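Local coordinates for angiopoietin-related protein 6 (Homo sapiens, PDB 6Y43), which probably acts as a secreted, angiopoietin-like growth factor, its C-terminal fibrinogen-like globe domain carrying a calcium ion, at residues A[48-54]-A[212-218]; A[43-48]-A[96-100]; A[34-38]-A[75-81]; A[99-103]-A[200-204]; A[12-16]-A[37-41]. All coordinates share one frame; numbering follows the deposited sequence.

How the contacts relate
The five contacts illustrate how one curved antiparallel sheet organises a fibrinogen-like globe domain. Contact 1, whose centre lies about 5 Å from that of the chain, zips strand 48-54 to the last strand, 212-219, and so joins early and late parts of the chain. Contacts 3 and 5 share strand 33-40, next to 48-54 in the sheet: one packs the 75-81 segment on it, the other ties helix 12-17 to it by a disulfide. Contacts 2 and 4 share strand 95-102, which flanks 212-219. Contact 4 is nested inside the loop closed by contact 1, and its centre lies about 21 Å from that of contact 3, across the chain's centre.

Contact 1 of 5, residues A[48-54]-A[212-218]; sequences WTVIQRR and KAAMLIR
Val50 and Leu216 lie side by side at the apolar centre, Val50 CG2 pressed tightly against Leu216 CD2 at 3.5 Å. The same methyl of Leu216 also packs on Trp48 CB. Among the side chains round Met215 and Ile217, Ile51 works with two branches: the torsion that carries CG1 across Met215 CB (chi1 67°) leaves CG2 to meet Ile217 CG1 at 3.9 Å, nearly at a right angle. A classic beta bulge interrupts this antiparallel ladder, since Ile51 and Gln52 both face Met215. Ile51 N bonds Met215 O at 2.8 Å. Gln52 N, 3.4 Å from Met215 O, bonds it weakly. Paired bonds between Thr49 and Ile217, and between Arg54 and Ala213, hold the strands together on either side of it. Gln52 OE1 is buried beside Met215 CG without a polar partner, whereas its NE2 bonds Asn181. At the polar edge Arg218 leaves its backbone extended and bends at chi3, which lays the guanidinium over one face of the Trp48 indole, the planes 23° apart and Arg218 CZ 3.3 Å from Trp48 CZ2. Its CB adds a CH-pi contact to the same ring, and NH1 is held by the carbonyls of Glu44 and Gly46. Strand 48-54 is flanked in turn by strands 33-40 and 79-80, and strand 212-219 by strand 95-102, placing this pairing in the middle of the sheet.

Contact 2 of 5, residues A[43-48]-A[96-100]; sequences LEGGGW and ELLVL
Leu43 and Trp48 stand at the two ends of an irregular loop whose backbone keeps well clear of strand 96-100, the CA atoms of Trp48 and Leu98 being 8.2 Å apart, and mainly side chains span the gap. Leu98 CB rises over the six-membered ring of Trp48 in a CH-pi contact, 3.8 Å from the ring centroid, while Leu98 CD2 covers the same face near CE2. Arg218 takes the opposite face, leaving the indole sandwiched. At the ring's edge, Trp48 CH2 meets Glu96 CD at 3.5 Å, the carboxylate turned 73° from the indole plane. The loop closes the hairpin between strands 33-40 and 48-54 through a G1 beta bulge, in which Gly47 and Trp48 both face Glu40; all three glycines have positive phi. Leu43 O gathers the turn, accepting Gly46 N at 2.9 Å and, weakly, Trp48 NE1. Leu43 reaches to the strand with both branches: CD2 presses on Leu98 CD2 tightly at 3.3 Å, and CD1 approaches Leu100 CD2 tip to tip at 3.8 Å. Glu44 extends its carboxylate past Leu98 CD1 to a salt bridge with Arg110 and a hydrogen bond with His112, which would probably offset the like charge of Glu96.

Contact 3 of 5, residues A[34-38]-A[75-81]; sequences VVSVW and PDGEYWL. With EDO (1,2-ethanediol), chain C.
Tyr79 raises its ring toward strand 34-38 and takes the backbone N-H of Trp38 on its hydroxyl, with Trp38 N 3.0 Å from Tyr79 OH and an angle of 160° at the hydrogen. Placing CG between the backbone N and the carbonyl carbon (chi1 73°) sends the ring this way. Pro75 CB lies over one face of that ring, toward the rim, and also touches Ser36 O at 3.7 Å, while Pro75 CG meets Ser36 CB at 3.9 Å. The indole of Trp38 runs past the same turn, where Pro75 O comes obliquely to within 3.4 Å of Trp38 CE3. A molecule of 1,2-ethanediol, probably from the crystallisation liquor, sits with C1 over one face of the indole, its O1 bonded to Asp76 O; Arg53 makes a cation-pi contact with the indole and bonds Gly77 O. Farther along, Leu81 CD1 touches both Val35 CG1, at 3.9 Å, and Val37 CG1, at 4.0 Å. Across these two segments, then, a phenol does the polar work: besides accepting from Trp38, Tyr79 OH is weakly bonded to Val50 O, which places one hydroxyl at the seam of strands 33-40 and 48-54, with proline and aliphatic packing about it.

Contact 4 of 5, residues A[99-103]-A[200-204]; sequences VLLED and WAEFR
Trp200 lays its indole against Leu101 and Val99, which share one of its faces. Beginning at CB, Trp200 touches Leu101 CD1 at 3.7 Å; CG lies closer, 3.4 Å from that same methyl, in a CH-pi contact over the five-membered ring. NE1 bonds Gly137 O, and at the far end CZ3 and CH2 meet Val99, whose CG1 makes a CH-pi contact over the six-membered ring. An alanine here is likely to open a gap beside Leu101 CD1 and Val99 CG1 and leave Gly137 O without its indole donor. The type I turn from Trp200 to Phe203 brings Phe203 to Leu101 as well, its CD2 3.9 Å from Leu101 CB and its edge near Asp103 N. Next, Arg204 NH1 reaches Asp103 OD2 at 2.8 Å in a salt bridge, approaching 58° out of the carboxylate plane, while Asp103 OD1 bonds Arg107 N. This loop segment covers the Val99 and Leu101 side of strand 95-102, which runs between strands 108-118 and 212-219; Trp200 and Phe203 also lean on the former.

Contact 5 of 5, residues A[12-16]-A[37-41]; sequences CAEAR and VWCEQ
Cys12 O is approached by two donors: Arg16 N, 2.9 Å away in the first turn of the helix, and Gln41 NE2 from the far segment, a weak but fairly straight bond at 3.5 Å. The amide oxygen of Gln41 is used too, accepting Gly47 N, so the bent side chain spans helix and hairpin loop. Arg16 slides past it in the opposite direction, CB 3.7 Å from Gln41 OE1, the guanidinium and amide planes 84° apart. The covalent tie of the contact is the disulfide between Cys12 SG and Cys39 SG (2.1 Å, chi3 -79°), which anchors helix 12-17 to strand 33-40 within the fibrinogen-like domain, although the axes of the two short segments stay 9.0 Å apart. Val37 CG2 packs on Cys12 SG at 3.9 Å. A leucine in place of Gln41 would probably leave Gly47 N without its acceptor and Cys12 O without its second donor. Ala15 CB approaches Gln41 NE2 to 3.9 Å and also packs on Tyr26 of strand 24-30.

Contact 1 of 5, residues A[48-54]-A[212-218]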
# COMPACT_ATOMS: atom_id res chain seq x y z
N TRP A 48 -8.22 7.20 -7.03
CA TRP A 48 -7.14 6.46 -6.39
C TRP A 48 -7.60 5.04 -6.09
O TRP A 48 -8.61 4.86 -5.40
CB TRP A 48 -6.69 7.14 -5.10
CG TRP A 48 -6.09 8.48 -5.29
CD1 TRP A 48 -6.70 9.69 -5.10
CD2 TRP A 48 -4.74 8.76 -5.69
NE1 TRP A 48 -5.81 10.71 -5.36
CE2 TRP A 48 -4.60 10.17 -5.71
CE3 TRP A 48 -3.65 7.97 -6.01
CZ2 TRP A 48 -3.41 10.79 -6.07
CZ3 TRP A 48 -2.46 8.59 -6.37
CH2 TRP A 48 -2.36 9.99 -6.39
N THR A 49 -6.86 4.06 -6.59
CA THR A 49 -7.09 2.66 -6.26
C THR A 49 -6.33 2.31 -4.99
O THR A 49 -5.10 2.41 -4.95
CB THR A 49 -6.62 1.75 -7.40
OG1 THR A 49 -7.29 2.12 -8.60
CG2 THR A 49 -6.84 0.27 -7.08
N VAL A 50 -7.06 1.92 -3.94
CA VAL A 50 -6.39 1.48 -2.72
C VAL A 50 -5.78 0.11 -2.96
O VAL A 50 -6.47 -0.83 -3.36
CB VAL A 50 -7.38 1.46 -1.55
CG1 VAL A 50 -6.73 0.84 -0.31
CG2 VAL A 50 -7.88 2.86 -1.26
N ILE A 51 -4.48 -0.03 -2.66
CA ILE A 51 -3.80 -1.32 -2.73
C ILE A 51 -3.42 -1.88 -1.37
O ILE A 51 -3.05 -3.06 -1.29
CB ILE A 51 -2.56 -1.28 -3.64
CG1 ILE A 51 -1.44 -0.40 -3.05
CG2 ILE A 51 -2.94 -0.76 -5.01
CD1 ILE A 51 -0.12 -0.58 -3.74
N GLN A 52 -3.56 -1.10 -0.31
CA GLN A 52 -3.23 -1.52 1.04
C GLN A 52 -3.96 -0.58 1.98
O GLN A 52 -4.02 0.62 1.70
CB GLN A 52 -1.72 -1.42 1.30
CG GLN A 52 -1.31 -2.01 2.62
CD GLN A 52 -1.09 -0.98 3.70
OE1 GLN A 52 -1.44 0.19 3.56
NE2 GLN A 52 -0.50 -1.43 4.82
N ARG A 53 -4.52 -1.12 3.06
CA ARG A 53 -5.14 -0.26 4.06
C ARG A 53 -5.10 -0.92 5.42
O ARG A 53 -5.42 -2.11 5.55
CB ARG A 53 -6.59 0.08 3.71
CG ARG A 53 -7.21 1.04 4.69
CD ARG A 53 -8.50 1.66 4.11
NE ARG A 53 -9.39 0.62 3.63
CZ ARG A 53 -10.34 0.78 2.72
NH1 ARG A 53 -10.55 1.95 2.16
NH2 ARG A 53 -11.06 -0.26 2.37
N ARG A 54 -4.73 -0.13 6.42
CA ARG A 54 -4.78 -0.50 7.83
C ARG A 54 -5.67 0.48 8.59
O ARG A 54 -5.57 1.69 8.37
CB ARG A 54 -3.41 -0.44 8.49
CG ARG A 54 -2.26 -1.07 7.74
CD ARG A 54 -2.54 -2.53 7.47
NE ARG A 54 -2.60 -3.36 8.67
CZ ARG A 54 -1.55 -3.86 9.31
NH1 ARG A 54 -0.32 -3.59 8.89
NH2 ARG A 54 -1.71 -4.65 10.37
N LYS A 212 -4.25 4.87 11.17
CA LYS A 212 -4.71 4.55 9.82
C LYS A 212 -3.54 4.70 8.88
O LYS A 212 -2.71 5.60 9.02
CB LYS A 212 -5.88 5.42 9.37
CG LYS A 212 -7.01 5.52 10.34
CD LYS A 212 -8.36 5.61 9.58
CE LYS A 212 -9.45 6.05 10.58
NZ LYS A 212 -9.97 7.42 10.25
N ALA A 213 -3.46 3.79 7.92
CA ALA A 213 -2.47 3.88 6.87
C ALA A 213 -3.06 3.30 5.60
O ALA A 213 -3.83 2.35 5.66
CB ALA A 213 -1.19 3.13 7.24
N ALA A 214 -2.72 3.88 4.45
CA ALA A 214 -3.18 3.29 3.20
C ALA A 214 -2.23 3.67 2.08
O ALA A 214 -1.56 4.70 2.15
CB ALA A 214 -4.61 3.74 2.83
N MET A 215 -2.15 2.80 1.09
CA MET A 215 -1.34 2.99 -0.10
C MET A 215 -2.27 2.97 -1.30
O MET A 215 -3.10 2.06 -1.42
CB MET A 215 -0.28 1.90 -0.23
CG MET A 215 0.58 1.75 1.01
SD MET A 215 1.79 0.41 0.92
CE MET A 215 2.96 1.03 -0.30
N LEU A 216 -2.16 3.98 -2.16
CA LEU A 216 -3.11 4.11 -3.26
C LEU A 216 -2.35 4.44 -4.54
O LEU A 216 -1.31 5.08 -4.50
CB LEU A 216 -4.16 5.19 -2.96
CG LEU A 216 -4.78 5.19 -1.55
CD1 LEU A 216 -3.91 5.91 -0.56
CD2 LEU A 216 -6.11 5.83 -1.71
N ILE A 217 -2.88 4.00 -5.69
CA ILE A 217 -2.25 4.32 -6.96
C ILE A 217 -3.26 4.87 -7.96
O ILE A 217 -4.47 4.64 -7.87
CB ILE A 217 -1.51 3.10 -7.55
CG1 ILE A 217 -2.50 1.96 -7.80
CG2 ILE A 217 -0.39 2.69 -6.63
CD1 ILE A 217 -1.85 0.77 -8.50
N ARG A 218 -2.73 5.62 -8.93
CA ARG A 218 -3.50 6.28 -9.97
C ARG A 218 -2.59 6.42 -11.17
O ARG A 218 -1.39 6.66 -11.00
CB ARG A 218 -3.98 7.65 -9.48
CG ARG A 218 -4.82 8.48 -10.44
CD ARG A 218 -5.34 9.71 -9.70
NE ARG A 218 -4.34 10.78 -9.52
CZ ARG A 218 -4.62 11.94 -8.93
NH1 ARG A 218 -5.84 12.20 -8.46
NH2 ARG A 218 -3.67 12.85 -8.79
O HOH W 1 -6.87 4.51 -10.31

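Contact 2 of 5, residues A[43-48]-A[96-100]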
# COMPACT_ATOMS: atom_id res chain seq x y z
N LEU A 43 -10.23 12.60 -2.32
CA LEU A 43 -8.93 13.18 -1.97
C LEU A 43 -8.06 13.40 -3.21
O LEU A 43 -7.88 12.51 -4.04
CB LEU A 43 -8.23 12.29 -0.95
CG LEU A 43 -6.87 12.72 -0.40
CD1 LEU A 43 -6.76 12.31 1.06
CD2 LEU A 43 -5.79 12.09 -1.23
N GLU A 44 -7.50 14.61 -3.30
CA GLU A 44 -6.59 15.01 -4.37
C GLU A 44 -7.12 14.63 -5.74
O GLU A 44 -6.43 14.02 -6.56
CB GLU A 44 -5.20 14.43 -4.13
CG GLU A 44 -4.46 15.19 -3.08
CD GLU A 44 -3.07 14.65 -2.85
OE1 GLU A 44 -2.41 14.33 -3.86
OE2 GLU A 44 -2.66 14.53 -1.69
N GLY A 45 -8.36 15.00 -5.98
CA GLY A 45 -8.97 14.82 -7.27
C GLY A 45 -9.61 13.47 -7.46
O GLY A 45 -10.29 13.27 -8.47
N GLY A 46 -9.44 12.55 -6.50
CA GLY A 46 -10.01 11.22 -6.63
C GLY A 46 -9.31 10.36 -7.66
O GLY A 46 -8.23 10.68 -8.18
N GLY A 47 -9.94 9.21 -7.92
CA GLY A 47 -9.42 8.26 -8.87
C GLY A 47 -8.31 7.37 -8.34
O GLY A 47 -7.55 6.82 -9.14
N TRP A 48 -8.22 7.20 -7.03
CA TRP A 48 -7.14 6.46 -6.39
C TRP A 48 -7.60 5.04 -6.09
O TRP A 48 -8.61 4.86 -5.40
CB TRP A 48 -6.69 7.14 -5.10
CG TRP A 48 -6.09 8.48 -5.29
CD1 TRP A 48 -6.70 9.69 -5.10
CD2 TRP A 48 -4.74 8.76 -5.69
NE1 TRP A 48 -5.81 10.71 -5.36
CE2 TRP A 48 -4.60 10.17 -5.71
CE3 TRP A 48 -3.65 7.97 -6.01
CZ2 TRP A 48 -3.41 10.79 -6.07
CZ3 TRP A 48 -2.46 8.59 -6.37
CH2 TRP A 48 -2.36 9.99 -6.39
N GLU A 96 1.28 7.07 -10.16
CA GLU A 96 1.60 7.78 -8.94
C GLU A 96 1.17 6.94 -7.75
O GLU A 96 0.09 6.33 -7.75
CB GLU A 96 0.89 9.14 -8.89
CG GLU A 96 1.18 9.94 -7.64
CD GLU A 96 0.58 11.32 -7.69
OE1 GLU A 96 -0.20 11.62 -8.63
OE2 GLU A 96 0.88 12.11 -6.76
N LEU A 97 2.04 6.88 -6.74
CA LEU A 97 1.71 6.27 -5.46
C LEU A 97 1.43 7.35 -4.44
O LEU A 97 2.24 8.28 -4.29
CB LEU A 97 2.87 5.41 -4.97
CG LEU A 97 2.78 4.87 -3.55
CD1 LEU A 97 1.73 3.77 -3.49
CD2 LEU A 97 4.13 4.27 -3.20
N LEU A 98 0.31 7.22 -3.73
CA LEU A 98 -0.06 8.09 -2.64
C LEU A 98 -0.12 7.27 -1.36
O LEU A 98 -0.74 6.20 -1.35
CB LEU A 98 -1.42 8.76 -2.90
CG LEU A 98 -2.00 9.61 -1.79
CD1 LEU A 98 -1.16 10.82 -1.53
CD2 LEU A 98 -3.42 10.01 -2.17
N VAL A 99 0.56 7.72 -0.32
CA VAL A 99 0.51 7.08 0.99
C VAL A 99 -0.21 8.04 1.92
O VAL A 99 0.17 9.21 2.02
CB VAL A 99 1.90 6.73 1.54
CG1 VAL A 99 1.79 6.18 2.92
CG2 VAL A 99 2.60 5.72 0.62
N LEU A 100 -1.24 7.55 2.58
CA LEU A 100 -2.05 8.35 3.49
C LEU A 100 -1.86 7.80 4.90
O LEU A 100 -2.00 6.59 5.10
CB LEU A 100 -3.52 8.30 3.10
CG LEU A 100 -3.90 8.82 1.72
CD1 LEU A 100 -5.38 8.63 1.51
CD2 LEU A 100 -3.54 10.28 1.57

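Contact 3 of 5, residues A[34-38]-A[75-81]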
# COMPACT_ATOMS: atom_id res chain seq x y z
N VAL A 34 -11.64 -9.81 -12.87
CA VAL A 34 -12.29 -8.67 -12.23
C VAL A 34 -12.12 -8.82 -10.73
O VAL A 34 -12.45 -9.87 -10.15
CB VAL A 34 -13.78 -8.56 -12.61
CG1 VAL A 34 -14.49 -7.51 -11.76
CG2 VAL A 34 -13.91 -8.22 -14.07
N VAL A 35 -11.64 -7.75 -10.09
CA VAL A 35 -11.35 -7.74 -8.67
C VAL A 35 -12.03 -6.52 -8.07
O VAL A 35 -12.05 -5.45 -8.68
CB VAL A 35 -9.82 -7.67 -8.42
CG1 VAL A 35 -9.50 -7.64 -6.96
CG2 VAL A 35 -9.13 -8.84 -9.10
N SER A 36 -12.57 -6.67 -6.87
CA SER A 36 -13.15 -5.54 -6.14
C SER A 36 -12.07 -4.80 -5.35
O SER A 36 -11.28 -5.42 -4.63
CB SER A 36 -14.27 -5.98 -5.20
OG SER A 36 -15.43 -6.36 -5.93
N VAL A 37 -12.07 -3.47 -5.44
CA VAL A 37 -11.12 -2.63 -4.75
C VAL A 37 -11.88 -1.46 -4.15
O VAL A 37 -12.97 -1.13 -4.61
CB VAL A 37 -10.01 -2.08 -5.68
CG1 VAL A 37 -9.47 -3.18 -6.52
CG2 VAL A 37 -10.59 -0.95 -6.54
N TRP A 38 -11.30 -0.83 -3.14
CA TRP A 38 -11.79 0.47 -2.67
C TRP A 38 -11.17 1.58 -3.51
O TRP A 38 -9.95 1.61 -3.72
CB TRP A 38 -11.46 0.68 -1.20
CG TRP A 38 -12.14 1.87 -0.60
CD1 TRP A 38 -11.73 3.19 -0.64
CD2 TRP A 38 -13.38 1.87 0.12
NE1 TRP A 38 -12.63 3.98 0.02
CE2 TRP A 38 -13.65 3.20 0.51
CE3 TRP A 38 -14.28 0.86 0.50
CZ2 TRP A 38 -14.79 3.56 1.23
CZ3 TRP A 38 -15.41 1.23 1.22
CH2 TRP A 38 -15.65 2.56 1.57
N PRO A 75 -12.09 -5.59 0.57
CA PRO A 75 -11.92 -4.19 0.14
C PRO A 75 -12.78 -3.19 0.90
O PRO A 75 -12.52 -1.99 0.77
CB PRO A 75 -12.32 -4.22 -1.34
CG PRO A 75 -13.23 -5.40 -1.46
CD PRO A 75 -12.71 -6.43 -0.48
N ASP A 76 -13.77 -3.64 1.67
CA ASP A 76 -14.52 -2.71 2.52
C ASP A 76 -13.76 -2.35 3.78
O ASP A 76 -14.21 -1.47 4.53
CB ASP A 76 -15.89 -3.29 2.87
CG ASP A 76 -15.82 -4.60 3.66
OD1 ASP A 76 -15.02 -5.50 3.34
OD2 ASP A 76 -16.62 -4.76 4.61
N GLY A 77 -12.60 -2.96 4.03
CA GLY A 77 -11.91 -2.82 5.30
C GLY A 77 -10.41 -2.85 5.12
O GLY A 77 -9.87 -2.22 4.19
N GLU A 78 -9.72 -3.57 5.99
CA GLU A 78 -8.28 -3.74 5.86
C GLU A 78 -8.00 -4.74 4.76
O GLU A 78 -8.67 -5.78 4.66
CB GLU A 78 -7.68 -4.21 7.17
CG GLU A 78 -7.71 -3.19 8.27
CD GLU A 78 -6.79 -3.60 9.42
OE1 GLU A 78 -6.59 -4.82 9.61
OE2 GLU A 78 -6.28 -2.70 10.11
N TYR A 79 -7.01 -4.44 3.92
CA TYR A 79 -6.65 -5.41 2.91
C TYR A 79 -5.32 -5.09 2.27
O TYR A 79 -4.75 -4.01 2.46
CB TYR A 79 -7.73 -5.55 1.83
CG TYR A 79 -7.89 -4.44 0.80
CD1 TYR A 79 -8.66 -3.32 1.07
CD2 TYR A 79 -7.35 -4.55 -0.48
CE1 TYR A 79 -8.87 -2.34 0.12
CE2 TYR A 79 -7.53 -3.57 -1.42
CZ TYR A 79 -8.32 -2.48 -1.12
OH TYR A 79 -8.54 -1.52 -2.06
N TRP A 80 -4.84 -6.08 1.52
CA TRP A 80 -3.64 -6.03 0.68
C TRP A 80 -4.06 -6.56 -0.68
O TRP A 80 -4.44 -7.73 -0.79
CB TRP A 80 -2.53 -6.89 1.28
CG TRP A 80 -1.31 -7.05 0.42
CD1 TRP A 80 -0.94 -8.17 -0.27
CD2 TRP A 80 -0.27 -6.08 0.22
NE1 TRP A 80 0.26 -7.94 -0.93
CE2 TRP A 80 0.68 -6.66 -0.64
CE3 TRP A 80 -0.08 -4.76 0.65
CZ2 TRP A 80 1.84 -5.98 -1.05
CZ3 TRP A 80 1.05 -4.08 0.23
CH2 TRP A 80 2.00 -4.70 -0.62
N LEU A 81 -3.99 -5.73 -1.72
CA LEU A 81 -4.54 -6.13 -3.01
C LEU A 81 -3.79 -7.32 -3.59
O LEU A 81 -4.40 -8.16 -4.28
CB LEU A 81 -4.52 -4.96 -4.00
CG LEU A 81 -5.17 -5.21 -5.35
CD1 LEU A 81 -6.66 -5.59 -5.14
CD2 LEU A 81 -5.03 -3.99 -6.25
C1 EDO C . -13.51 1.82 4.64
O1 EDO C . -13.62 0.94 5.77
C2 EDO C . -12.93 3.15 5.08
O2 EDO C . -11.56 2.92 5.42

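Contact 4 of 5, residues A[99-103]-A[200-204]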
# COMPACT_ATOMS: atom_id res chain seq x y z
N VAL A 99 0.56 7.72 -0.32
CA VAL A 99 0.51 7.08 0.99
C VAL A 99 -0.21 8.04 1.92
O VAL A 99 0.17 9.21 2.02
CB VAL A 99 1.90 6.73 1.54
CG1 VAL A 99 1.79 6.18 2.92
CG2 VAL A 99 2.60 5.72 0.62
N LEU A 100 -1.24 7.55 2.58
CA LEU A 100 -2.05 8.35 3.49
C LEU A 100 -1.86 7.80 4.90
O LEU A 100 -2.00 6.59 5.10
CB LEU A 100 -3.52 8.30 3.10
CG LEU A 100 -3.90 8.82 1.72
CD1 LEU A 100 -5.38 8.63 1.51
CD2 LEU A 100 -3.54 10.28 1.57
N LEU A 101 -1.57 8.68 5.86
CA LEU A 101 -1.30 8.29 7.23
C LEU A 101 -2.13 9.12 8.19
O LEU A 101 -2.38 10.30 7.94
CB LEU A 101 0.18 8.50 7.56
CG LEU A 101 1.19 7.95 6.55
CD1 LEU A 101 2.56 8.48 6.87
CD2 LEU A 101 1.16 6.41 6.58
N GLU A 102 -2.52 8.50 9.30
CA GLU A 102 -3.17 9.23 10.39
C GLU A 102 -2.66 8.69 11.72
O GLU A 102 -2.68 7.47 11.95
CB GLU A 102 -4.69 9.10 10.32
CG GLU A 102 -5.49 9.87 11.35
CD GLU A 102 -7.00 9.66 11.22
OE1 GLU A 102 -7.45 9.27 10.11
OE2 GLU A 102 -7.73 9.86 12.23
N ASP A 103 -2.29 9.60 12.63
CA ASP A 103 -1.89 9.22 13.97
C ASP A 103 -3.09 9.23 14.91
O ASP A 103 -4.23 9.54 14.54
CB ASP A 103 -0.71 10.08 14.46
CG ASP A 103 -1.09 11.50 14.91
OD1 ASP A 103 -2.27 11.85 15.10
OD2 ASP A 103 -0.11 12.29 15.08
N TRP A 200 6.04 5.09 10.05
CA TRP A 200 6.59 5.93 9.00
C TRP A 200 7.62 6.81 9.71
O TRP A 200 7.27 7.60 10.59
CB TRP A 200 5.49 6.76 8.35
CG TRP A 200 5.83 7.42 7.06
CD1 TRP A 200 6.25 8.71 6.90
CD2 TRP A 200 5.75 6.85 5.74
NE1 TRP A 200 6.45 8.97 5.57
CE2 TRP A 200 6.15 7.86 4.83
CE3 TRP A 200 5.39 5.60 5.24
CZ2 TRP A 200 6.19 7.65 3.46
CZ3 TRP A 200 5.44 5.39 3.87
CH2 TRP A 200 5.85 6.41 2.99
N ALA A 201 8.90 6.60 9.41
CA ALA A 201 9.95 7.20 10.23
C ALA A 201 9.77 8.71 10.37
O ALA A 201 9.99 9.27 11.44
CB ALA A 201 11.32 6.92 9.62
N GLU A 202 9.43 9.39 9.28
CA GLU A 202 9.38 10.84 9.31
C GLU A 202 8.01 11.38 9.71
O GLU A 202 7.79 12.61 9.67
CB GLU A 202 9.79 11.39 7.93
CG GLU A 202 10.74 12.58 8.05
CD GLU A 202 11.11 13.19 6.71
OE1 GLU A 202 11.64 12.42 5.85
OE2 GLU A 202 10.87 14.43 6.57
N PHE A 203 7.07 10.51 10.11
CA PHE A 203 5.77 10.94 10.64
C PHE A 203 5.44 10.08 11.85
O PHE A 203 4.83 9.01 11.70
CB PHE A 203 4.67 10.86 9.60
CG PHE A 203 3.33 11.34 10.09
CD1 PHE A 203 3.13 12.67 10.44
CD2 PHE A 203 2.26 10.47 10.19
CE1 PHE A 203 1.89 13.10 10.88
CE2 PHE A 203 1.02 10.91 10.61
CZ PHE A 203 0.84 12.22 10.97
N ARG A 204 5.87 10.55 13.04
CA ARG A 204 5.70 10.00 14.38
C ARG A 204 6.76 8.95 14.72
O ARG A 204 6.91 8.60 15.90
CB ARG A 204 4.30 9.42 14.61
CG ARG A 204 3.15 10.42 14.33
CD ARG A 204 3.32 11.79 15.07
NE ARG A 204 3.66 11.57 16.47
CZ ARG A 204 2.79 11.33 17.44
NH1 ARG A 204 1.49 11.29 17.19
NH2 ARG A 204 3.24 11.11 18.66

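Contact 5 of 5, residues A[12-16]-A[37-41]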
# COMPACT_ATOMS: atom_id res chain seq x y z
N CYS A 12 -9.69 3.11 -10.88
CA CYS A 12 -10.57 4.05 -10.19
C CYS A 12 -10.64 5.39 -10.91
O CYS A 12 -11.67 6.06 -10.88
CB CYS A 12 -10.09 4.23 -8.75
SG CYS A 12 -10.30 2.72 -7.76
N ALA A 13 -9.54 5.80 -11.54
CA ALA A 13 -9.54 7.06 -12.28
C ALA A 13 -10.58 7.03 -13.40
O ALA A 13 -11.30 8.01 -13.60
CB ALA A 13 -8.15 7.33 -12.83
N GLU A 14 -10.70 5.91 -14.11
CA GLU A 14 -11.70 5.84 -15.17
C GLU A 14 -13.12 5.97 -14.60
O GLU A 14 -13.96 6.69 -15.15
CB GLU A 14 -11.54 4.54 -15.96
CG GLU A 14 -12.58 4.42 -17.07
CD GLU A 14 -12.47 3.16 -17.87
OE1 GLU A 14 -12.29 2.08 -17.27
OE2 GLU A 14 -12.56 3.26 -19.11
N ALA A 15 -13.40 5.30 -13.47
CA ALA A 15 -14.68 5.46 -12.81
C ALA A 15 -14.93 6.91 -12.41
O ALA A 15 -16.03 7.45 -12.61
CB ALA A 15 -14.74 4.54 -11.60
N ARG A 16 -13.92 7.56 -11.83
CA ARG A 16 -14.05 8.95 -11.41
C ARG A 16 -14.39 9.85 -12.59
O ARG A 16 -15.30 10.68 -12.52
CB ARG A 16 -12.77 9.40 -10.73
CG ARG A 16 -12.79 10.85 -10.33
CD ARG A 16 -13.80 11.10 -9.22
NE ARG A 16 -13.91 12.52 -8.92
CZ ARG A 16 -14.63 13.37 -9.64
NH1 ARG A 16 -15.32 12.94 -10.70
NH2 ARG A 16 -14.66 14.66 -9.32
N VAL A 37 -12.07 -3.47 -5.44
CA VAL A 37 -11.12 -2.63 -4.75
C VAL A 37 -11.88 -1.46 -4.15
O VAL A 37 -12.97 -1.13 -4.61
CB VAL A 37 -10.01 -2.08 -5.68
CG1 VAL A 37 -9.47 -3.18 -6.52
CG2 VAL A 37 -10.59 -0.95 -6.54
N TRP A 38 -11.30 -0.83 -3.14
CA TRP A 38 -11.79 0.47 -2.67
C TRP A 38 -11.17 1.58 -3.51
O TRP A 38 -9.95 1.61 -3.72
CB TRP A 38 -11.46 0.68 -1.20
CG TRP A 38 -12.14 1.87 -0.60
CD1 TRP A 38 -11.73 3.19 -0.64
CD2 TRP A 38 -13.38 1.87 0.12
NE1 TRP A 38 -12.63 3.98 0.02
CE2 TRP A 38 -13.65 3.20 0.51
CE3 TRP A 38 -14.28 0.86 0.50
CZ2 TRP A 38 -14.79 3.56 1.23
CZ3 TRP A 38 -15.41 1.23 1.22
CH2 TRP A 38 -15.65 2.56 1.57
N CYS A 39 -12.02 2.50 -4.00
CA CYS A 39 -11.60 3.70 -4.71
C CYS A 39 -11.81 4.90 -3.80
O CYS A 39 -12.93 5.10 -3.31
CB CYS A 39 -12.41 3.94 -5.99
SG CYS A 39 -12.31 2.76 -7.31
N GLU A 40 -10.75 5.68 -3.59
CA GLU A 40 -10.83 6.99 -2.93
C GLU A 40 -11.12 8.01 -4.02
O GLU A 40 -10.27 8.30 -4.87
CB GLU A 40 -9.54 7.30 -2.17
CG GLU A 40 -9.44 8.75 -1.74
CD GLU A 40 -10.58 9.14 -0.85
OE1 GLU A 40 -10.76 8.50 0.21
OE2 GLU A 40 -11.27 10.11 -1.20
N GLN A 41 -12.34 8.53 -4.04
CA GLN A 41 -12.78 9.37 -5.15
C GLN A 41 -12.83 10.86 -4.84
O GLN A 41 -13.27 11.63 -5.69
CB GLN A 41 -14.16 8.93 -5.64
CG GLN A 41 -14.21 7.50 -6.13
CD GLN A 41 -13.39 7.26 -7.38
OE1 GLN A 41 -12.24 7.67 -7.49
NE2 GLN A 41 -13.97 6.54 -8.32